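Local coordinates for alginate biosynthesis protein AlgJ (Pseudomonas putida, PDB 4O8V) that probably adds acetyl groups to mannuronate residues of alginate at the periplasmic side of the inner membrane, as part of an acetylation complex, at residues I210-G216 with S237-A243; L186-T191 with P223-F227. All coordinates share one frame; numbering follows the deposited sequence.

In the fold
After a short hairpin of strands 11-13 and 19-21, the chain lays down strand 55-61 of the parallel sheet and, much later, the antiparallel ribbon of strands 152-162 and 184-193. Segment 186-191 of that ribbon meets 223-227 in contact 2, closing a loop of 31 residues. Strand 212-215 lies inside this loop, and its partner 239-241 lies beyond it, so the two contacts cross rather than nest. Contact 1 closes a loop of 20 residues, mostly helix, a parallel beta-alpha-beta crossover through helices 218-221 and 227-235; contact 2 fastens the turn between those two helices to the ribbon. Leu214 and Phe227 touch, packing the sheet directly against the second helix.

Contact 1 (I210-G216 with S237-A243)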
ATOM      1  N   ILE A 210      -1.004 -16.480  14.303  1.00 50.91           N
ATOM      2  CA  ILE A 210      -0.067 -15.957  13.309  1.00 44.33           C
ATOM      3  C   ILE A 210       0.524 -14.661  13.852  1.00 37.46           C
ATOM      4  O   ILE A 210      -0.204 -13.804  14.330  1.00 36.25           O
ATOM      5  CB  ILE A 210      -0.760 -15.756  11.945  1.00 47.62           C
ATOM      6  CG1 ILE A 210      -1.311 -17.099  11.456  1.00 51.86           C
ATOM      7  CG2 ILE A 210       0.193 -15.126  10.890  1.00 34.13           C
ATOM      8  CD1 ILE A 210      -1.601 -17.158   9.963  1.00 56.78           C
ATOM      9  N   PRO A 211       1.858 -14.538  13.828  1.00 37.07           N
ATOM     10  CA  PRO A 211       2.494 -13.396  14.492  1.00 36.63           C
ATOM     11  C   PRO A 211       2.402 -12.075  13.739  1.00 29.68           C
ATOM     12  O   PRO A 211       2.596 -11.034  14.365  1.00 29.75           O
ATOM     13  CB  PRO A 211       3.952 -13.833  14.615  1.00 37.44           C
ATOM     14  CG  PRO A 211       4.136 -14.855  13.591  1.00 39.33           C
ATOM     15  CD  PRO A 211       2.838 -15.556  13.419  1.00 38.56           C
ATOM     16  N   VAL A 212       2.103 -12.106  12.441  1.00 25.56           N
ATOM     17  CA  VAL A 212       2.004 -10.870  11.658  1.00 27.27           C
ATOM     18  C   VAL A 212       0.689 -10.792  10.876  1.00 26.41           C
ATOM     19  O   VAL A 212       0.276 -11.778  10.263  1.00 30.07           O
ATOM     20  CB  VAL A 212       3.172 -10.741  10.649  1.00 25.78           C
ATOM     21  CG1 VAL A 212       3.058  -9.451   9.834  1.00 22.95           C
ATOM     22  CG2 VAL A 212       4.540 -10.826  11.352  1.00 28.26           C
ATOM     23  N   ALA A 213       0.034  -9.631  10.888  1.00 25.42           N
ATOM     24  CA  ALA A 213      -1.139  -9.427  10.031  1.00 24.84           C
ATOM     25  C   ALA A 213      -0.834  -8.352   8.993  1.00 25.04           C
ATOM     26  O   ALA A 213      -0.137  -7.385   9.281  1.00 28.55           O
ATOM     27  CB  ALA A 213      -2.389  -9.033  10.853  1.00 26.25           C
ATOM     28  N   LEU A 214      -1.366  -8.543   7.791  1.00 26.21           N
ATOM     29  CA  LEU A 214      -1.218  -7.567   6.709  1.00 24.43           C
ATOM     30  C   LEU A 214      -2.590  -6.945   6.467  1.00 20.16           C
ATOM     31  O   LEU A 214      -3.577  -7.673   6.328  1.00 26.13           O
ATOM     32  CB  LEU A 214      -0.681  -8.235   5.427  1.00 20.70           C
ATOM     33  CG  LEU A 214      -0.710  -7.397   4.144  1.00 20.01           C
ATOM     34  CD1 LEU A 214       0.172  -6.162   4.269  1.00 22.80           C
ATOM     35  CD2 LEU A 214      -0.241  -8.271   2.963  1.00 20.73           C
ATOM     36  N   VAL A 215      -2.649  -5.606   6.489  1.00 22.27           N
ATOM     37  CA  VAL A 215      -3.859  -4.871   6.157  1.00 22.79           C
ATOM     38  C   VAL A 215      -3.546  -3.832   5.089  1.00 23.95           C
ATOM     39  O   VAL A 215      -2.491  -3.203   5.121  1.00 27.05           O
ATOM     40  CB  VAL A 215      -4.461  -4.174   7.410  1.00 23.25           C
ATOM     41  CG1 VAL A 215      -5.809  -3.519   7.054  1.00 27.01           C
ATOM     42  CG2 VAL A 215      -4.637  -5.180   8.499  1.00 24.42           C
ATOM     43  N   GLY A 216      -4.438  -3.683   4.125  1.00 25.73           N
ATOM     44  CA  GLY A 216      -4.219  -2.711   3.077  1.00 26.64           C
ATOM     45  C   GLY A 216      -5.224  -2.781   1.946  1.00 28.44           C
ATOM     46  O   GLY A 216      -6.386  -3.180   2.121  1.00 25.90           O
ATOM     47  N   SER A 237       8.481 -15.337   8.472  1.00 33.65           N
ATOM     48  CA  SER A 237       7.329 -15.465   9.370  1.00 34.95           C
ATOM     49  C   SER A 237       6.030 -15.720   8.614  1.00 34.57           C
ATOM     50  O   SER A 237       5.859 -15.231   7.496  1.00 31.13           O
ATOM     51  CB  SER A 237       7.168 -14.196  10.205  1.00 34.35           C
ATOM     52  OG  SER A 237       6.032 -14.290  11.051  1.00 37.15           O
ATOM     53  N   ASP A 238       5.113 -16.499   9.184  0.63 34.17           N
ATOM     54  CA  ASP A 238       3.807 -16.593   8.537  0.63 33.73           C
ATOM     55  C   ASP A 238       3.155 -15.227   8.689  0.63 32.24           C
ATOM     56  O   ASP A 238       3.484 -14.469   9.603  0.63 30.56           O
ATOM     57  CB  ASP A 238       2.931 -17.707   9.130  0.63 36.12           C
ATOM     58  CG  ASP A 238       1.732 -18.047   8.239  0.63 33.36           C
ATOM     59  OD1 ASP A 238       1.661 -17.560   7.089  0.63 30.06           O
ATOM     60  OD2 ASP A 238       0.863 -18.826   8.683  0.63 34.92           O
ATOM     61  N   VAL A 239       2.268 -14.903   7.756  1.00 30.27           N
ATOM     62  CA  VAL A 239       1.577 -13.622   7.708  1.00 31.02           C
ATOM     63  C   VAL A 239       0.140 -13.872   7.273  1.00 29.80           C
ATOM     64  O   VAL A 239      -0.088 -14.599   6.299  1.00 29.81           O
ATOM     65  CB  VAL A 239       2.230 -12.608   6.710  1.00 28.86           C
ATOM     66  CG1 VAL A 239       1.478 -11.282   6.755  1.00 28.42           C
ATOM     67  CG2 VAL A 239       3.703 -12.381   7.015  1.00 27.64           C
ATOM     68  N   ALA A 240      -0.827 -13.293   7.986  1.00 26.94           N
ATOM     69  CA  ALA A 240      -2.220 -13.411   7.570  1.00 27.31           C
ATOM     70  C   ALA A 240      -2.654 -12.156   6.810  1.00 28.57           C
ATOM     71  O   ALA A 240      -2.296 -11.037   7.189  1.00 30.24           O
ATOM     72  CB  ALA A 240      -3.129 -13.645   8.782  1.00 29.65           C
ATOM     73  N   ASN A 241      -3.419 -12.345   5.736  1.00 29.15           N
ATOM     74  CA  ASN A 241      -3.829 -11.222   4.887  1.00 30.24           C
ATOM     75  C   ASN A 241      -5.269 -10.791   5.168  1.00 30.74           C
ATOM     76  O   ASN A 241      -6.200 -11.569   4.989  1.00 34.75           O
ATOM     77  CB  ASN A 241      -3.693 -11.568   3.410  1.00 29.83           C
ATOM     78  CG  ASN A 241      -3.575 -10.329   2.542  1.00 31.11           C
ATOM     79  OD1 ASN A 241      -3.777  -9.210   3.026  1.00 27.96           O
ATOM     80  ND2 ASN A 241      -3.222 -10.513   1.260  1.00 28.42           N
ATOM     81  N   TYR A 242      -5.435  -9.555   5.623  1.00 28.76           N
ATOM     82  CA  TYR A 242      -6.764  -8.969   5.781  1.00 26.93           C
ATOM     83  C   TYR A 242      -6.973  -7.748   4.880  1.00 28.14           C
ATOM     84  O   TYR A 242      -7.886  -6.946   5.112  1.00 28.75           O
ATOM     85  CB  TYR A 242      -6.994  -8.592   7.244  1.00 25.99           C
ATOM     86  CG  TYR A 242      -6.813  -9.763   8.176  1.00 29.48           C
ATOM     87  CD1 TYR A 242      -7.866 -10.637   8.426  1.00 33.90           C
ATOM     88  CD2 TYR A 242      -5.598  -9.999   8.804  1.00 33.04           C
ATOM     89  CE1 TYR A 242      -7.713 -11.714   9.272  1.00 37.77           C
ATOM     90  CE2 TYR A 242      -5.440 -11.083   9.677  1.00 34.75           C
ATOM     91  CZ  TYR A 242      -6.497 -11.933   9.893  1.00 37.53           C
ATOM     92  OH  TYR A 242      -6.355 -13.007  10.740  1.00 45.43           O
ATOM     93  N   ALA A 243      -6.138  -7.602   3.852  1.00 23.47           N
ATOM     94  CA  ALA A 243      -6.353  -6.551   2.861  1.00 23.68           C
ATOM     95  C   ALA A 243      -7.595  -6.790   2.003  1.00 24.66           C
ATOM     96  O   ALA A 243      -8.103  -7.911   1.916  1.00 30.09           O
ATOM     97  CB  ALA A 243      -5.094  -6.408   1.962  1.00 23.56           C
TER
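With chi1 of Val212 at 180° and of Val239 at -178°, each valine sets its CG1 anti to its own backbone N, and the two CG1 methyls meet 3.9 Å apart on one face of the sheet. Leu214 lies side by side with Asn241, both pointing the same way, its CD2 3.7 Å from Asn241 OD1. That oxygen accepts a hydrogen bond from Ala243 N at 3.0 Å, the donor standing above the plane of the carbonyl: an Asx turn, for which asparagine is well suited, that bends the chain as strand 239-241 ends. Between the backbones run three nearly straight bonds of a parallel pair: Ala240 N to Val212 O, Leu214 N to Ala240 O at 2.7 Å, and Tyr242 N to Leu214 O, also 2.7 Å. On the other face the small Ala213 leaves room for an aromatic neighbour, and its CB meets the edge of the Tyr242 ring at CE2, 3.9 Å away. At the start of the pair, Ile210 CD1 reaches Ala240 CB at 4.0 Å, while Ser237 OG bonds to Asp238 O.

Strand 239-241 forms one edge of the parallel sheet and 212-215 lies next to it, the two joined by the crossover expected of an SGNH hydrolase-like fold, and Ala243 lies near the probable nucleophile, Ser218. Strand 212-215 is bonded on its second side to strand 269-275. Leu214 and Val239, branched and apolar, pack against helix 227-235, where they touch Leu231 and Leu228; across the sheet, Ala213 and Val215 rest on helix 250-257, whose Tyr256 also meets the ring of Tyr242.

Contact 2 (L186-T191 with P223-F227); sequences LQKRTT and PHWNF
Thr191 OG1 is held by two side chains: Asn226 ND2 donates to it over 2.9 Å, nearly straight, with Thr191 OG1 lying almost in the plane of the Asn226 amide, and Thr154 of the adjoining strand bonds to it as well. With chi1 at -160°, Asn226 sends its amide across to the strand, where a water joins its OD1 to Thr191 N. Asparagine suits the place because one flat group offers a donor to Thr191 OG1 and an acceptor to the water that takes the N-H of Thr191. Two more waters bridge the backbones: one links Gln187 O and Arg189 N to His224 O, the other Arg189 O to Pro223 O. Residues 223-225 form a 3-10 turn between helices 218-221 and 227-235, with Asn226 N bonded to Pro223 O at 3.0 Å and Asn226 at the N-cap position of the second helix, without a capping bond from its side chain; the turn faces one strand of the two-stranded antiparallel ribbon. Leu186 supplies the apolar end. Its CD2 lies over the face of the His224 ring in a CH-pi contact, 3.9 Å from the centroid, while CD1 meets the edge of Trp225 at CZ3, 4.0 Å off. That indole stacks on His122, the probable proton acceptor, and touches Asp120, also probably catalytic.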
ATOM      1  N   LEU A 186       3.633  -9.554 -17.193  1.00 26.19           N
ATOM      2  CA  LEU A 186       3.565  -9.884 -15.772  1.00 25.41           C
ATOM      3  C   LEU A 186       4.113 -11.267 -15.475  1.00 24.49           C
ATOM      4  O   LEU A 186       3.667 -12.269 -16.041  1.00 28.43           O
ATOM      5  CB  LEU A 186       2.104  -9.775 -15.276  1.00 20.24           C
ATOM      6  CG  LEU A 186       1.937 -10.275 -13.830  1.00 29.63           C
ATOM      7  CD1 LEU A 186       2.669  -9.334 -12.853  1.00 23.15           C
ATOM      8  CD2 LEU A 186       0.427 -10.418 -13.481  1.00 26.72           C
ATOM      9  N   GLN A 187       5.101 -11.328 -14.578  1.00 25.73           N
ATOM     10  CA  GLN A 187       5.672 -12.601 -14.177  1.00 27.31           C
ATOM     11  C   GLN A 187       4.903 -13.171 -12.980  1.00 27.17           C
ATOM     12  O   GLN A 187       4.690 -12.486 -11.988  1.00 29.50           O
ATOM     13  CB  GLN A 187       7.150 -12.461 -13.809  1.00 29.50           C
ATOM     14  CG  GLN A 187       7.796 -13.792 -13.501  1.00 33.89           C
ATOM     15  CD  GLN A 187       9.251 -13.666 -13.096  1.00 37.92           C
ATOM     16  OE1 GLN A 187       9.581 -13.017 -12.100  1.00 39.72           O
ATOM     17  NE2 GLN A 187      10.126 -14.301 -13.860  1.00 40.33           N
ATOM     18  N   LYS A 188       4.459 -14.409 -13.101  1.00 27.69           N
ATOM     19  CA  LYS A 188       3.819 -15.080 -11.980  1.00 30.82           C
ATOM     20  C   LYS A 188       4.862 -15.355 -10.899  1.00 32.24           C
ATOM     21  O   LYS A 188       5.940 -15.859 -11.197  1.00 29.97           O
ATOM     22  CB  LYS A 188       3.174 -16.402 -12.432  1.00 34.82           C
ATOM     23  CG  LYS A 188       2.352 -17.074 -11.336  1.00 43.32           C
ATOM     24  CD  LYS A 188       1.918 -18.475 -11.738  1.00 51.69           C
ATOM     25  CE  LYS A 188       1.243 -19.192 -10.583  1.00 56.01           C
ATOM     26  NZ  LYS A 188       0.227 -18.328  -9.920  1.00 54.53           N
ATOM     27  N   ARG A 189       4.560 -15.041  -9.643  0.51 33.13           N
ATOM     28  CA  ARG A 189       5.472 -15.421  -8.561  0.51 34.63           C
ATOM     29  C   ARG A 189       4.694 -15.873  -7.345  0.51 37.29           C
ATOM     30  O   ARG A 189       3.812 -15.156  -6.859  0.51 38.22           O
ATOM     31  CB  ARG A 189       6.414 -14.267  -8.207  0.51 34.61           C
ATOM     32  CG  ARG A 189       7.724 -14.313  -9.000  0.51 36.45           C
ATOM     33  CD  ARG A 189       8.410 -12.954  -9.083  0.51 37.08           C
ATOM     34  NE  ARG A 189       8.546 -12.325  -7.774  0.51 37.93           N
ATOM     35  CZ  ARG A 189       9.570 -12.504  -6.946  0.51 37.39           C
ATOM     36  NH1 ARG A 189      10.580 -13.308  -7.272  0.51 38.42           N
ATOM     37  NH2 ARG A 189       9.579 -11.870  -5.780  0.51 33.99           N
ATOM     38  N   THR A 190       5.023 -17.075  -6.880  1.00 35.62           N
ATOM     39  CA  THR A 190       4.325 -17.727  -5.783  1.00 42.59           C
ATOM     40  C   THR A 190       5.285 -18.112  -4.653  1.00 38.19           C
ATOM     41  O   THR A 190       6.422 -18.515  -4.895  1.00 39.14           O
ATOM     42  CB  THR A 190       3.577 -18.975  -6.278  1.00 46.37           C
ATOM     43  OG1 THR A 190       4.488 -19.831  -6.961  1.00 49.68           O
ATOM     44  CG2 THR A 190       2.478 -18.584  -7.261  1.00 51.01           C
ATOM     45  N   THR A 191       4.807 -18.004  -3.416  1.00 33.16           N
ATOM     46  CA  THR A 191       5.630 -18.256  -2.242  1.00 30.36           C
ATOM     47  C   THR A 191       5.038 -19.394  -1.422  1.00 35.46           C
ATOM     48  O   THR A 191       3.829 -19.446  -1.215  1.00 34.89           O
ATOM     49  CB  THR A 191       5.744 -16.992  -1.372  1.00 29.46           C
ATOM     50  OG1 THR A 191       6.315 -15.927  -2.153  1.00 31.39           O
ATOM     51  CG2 THR A 191       6.605 -17.260  -0.124  1.00 29.03           C
ATOM     52  N   PRO A 223      -3.166 -11.147  -5.460  1.00 22.11           N
ATOM     53  CA  PRO A 223      -2.105 -12.155  -5.541  1.00 29.23           C
ATOM     54  C   PRO A 223      -1.061 -11.849  -6.630  1.00 27.74           C
ATOM     55  O   PRO A 223       0.079 -12.315  -6.525  1.00 24.63           O
ATOM     56  CB  PRO A 223      -2.867 -13.445  -5.889  1.00 28.78           C
ATOM     57  CG  PRO A 223      -4.253 -13.224  -5.361  1.00 32.94           C
ATOM     58  CD  PRO A 223      -4.505 -11.752  -5.607  1.00 29.15           C
ATOM     59  N   HIS A 224      -1.428 -11.085  -7.656  1.00 26.57           N
ATOM     60  CA  HIS A 224      -0.493 -10.864  -8.769  1.00 26.54           C
ATOM     61  C   HIS A 224       0.807 -10.182  -8.321  1.00 29.51           C
ATOM     62  O   HIS A 224       1.853 -10.414  -8.918  1.00 30.54           O
ATOM     63  CB  HIS A 224      -1.133 -10.008  -9.885  1.00 24.11           C
ATOM     64  CG  HIS A 224      -2.081 -10.750 -10.779  1.00 28.23           C
ATOM     65  ND1 HIS A 224      -1.869 -12.044 -11.198  1.00 33.71           N
ATOM     66  CD2 HIS A 224      -3.234 -10.351 -11.369  1.00 27.55           C
ATOM     67  CE1 HIS A 224      -2.860 -12.421 -11.987  1.00 35.22           C
ATOM     68  NE2 HIS A 224      -3.706 -11.413 -12.100  1.00 34.41           N
ATOM     69  N   TRP A 225       0.750  -9.332  -7.293  1.00 22.16           N
ATOM     70  CA  TRP A 225       1.947  -8.589  -6.880  1.00 20.76           C
ATOM     71  C   TRP A 225       2.732  -9.378  -5.821  1.00 19.03           C
ATOM     72  O   TRP A 225       3.850  -9.003  -5.481  1.00 24.77           O
ATOM     73  CB  TRP A 225       1.582  -7.182  -6.368  1.00 22.83           C
ATOM     74  CG  TRP A 225       0.363  -6.594  -7.069  1.00 28.35           C
ATOM     75  CD1 TRP A 225      -0.746  -6.022  -6.481  1.00 26.80           C
ATOM     76  CD2 TRP A 225       0.125  -6.562  -8.488  1.00 24.87           C
ATOM     77  NE1 TRP A 225      -1.647  -5.620  -7.463  1.00 24.48           N
ATOM     78  CE2 TRP A 225      -1.142  -5.960  -8.693  1.00 24.64           C
ATOM     79  CE3 TRP A 225       0.856  -6.994  -9.605  1.00 25.12           C
ATOM     80  CZ2 TRP A 225      -1.689  -5.784  -9.967  1.00 25.66           C
ATOM     81  CZ3 TRP A 225       0.313  -6.816 -10.867  1.00 24.67           C
ATOM     82  CH2 TRP A 225      -0.949  -6.226 -11.041  1.00 24.14           C
ATOM     83  N   ASN A 226       2.126 -10.462  -5.336  1.00 24.29           N
ATOM     84  CA  ASN A 226       2.724 -11.373  -4.344  1.00 26.52           C
ATOM     85  C   ASN A 226       3.319 -10.647  -3.139  1.00 27.28           C
ATOM     86  O   ASN A 226       4.357 -11.064  -2.614  1.00 25.99           O
ATOM     87  CB  ASN A 226       3.819 -12.254  -4.988  1.00 26.26           C
ATOM     88  CG  ASN A 226       4.113 -13.522  -4.170  1.00 32.50           C
ATOM     89  OD1 ASN A 226       3.197 -14.181  -3.680  1.00 34.63           O
ATOM     90  ND2 ASN A 226       5.395 -13.837  -3.986  1.00 27.25           N
ATOM     91  N   PHE A 227       2.687  -9.555  -2.701  1.00 26.79           N
ATOM     92  CA  PHE A 227       3.223  -8.807  -1.567  1.00 25.87           C
ATOM     93  C   PHE A 227       3.163  -9.637  -0.279  1.00 23.30           C
ATOM     94  O   PHE A 227       4.110  -9.603   0.523  1.00 22.90           O
ATOM     95  CB  PHE A 227       2.476  -7.489  -1.393  1.00 23.22           C
ATOM     96  CG  PHE A 227       3.075  -6.570  -0.359  1.00 22.96           C
ATOM     97  CD1 PHE A 227       4.439  -6.334  -0.315  1.00 23.33           C
ATOM     98  CD2 PHE A 227       2.249  -5.927   0.572  1.00 25.08           C
ATOM     99  CE1 PHE A 227       4.973  -5.470   0.622  1.00 26.14           C
ATOM    100  CE2 PHE A 227       2.781  -5.052   1.504  1.00 24.83           C
ATOM    101  CZ  PHE A 227       4.138  -4.831   1.541  1.00 24.54           C
TER
HETATM  102  O   HOH W   1       2.684 -12.612 -10.206  1.00 37.39           O
HETATM  103  O   HOH W   2       1.025 -14.833  -6.512  1.00 31.22           O
HETATM  104  O   HOH W   3       2.323 -16.687  -2.918  1.00 35.86           O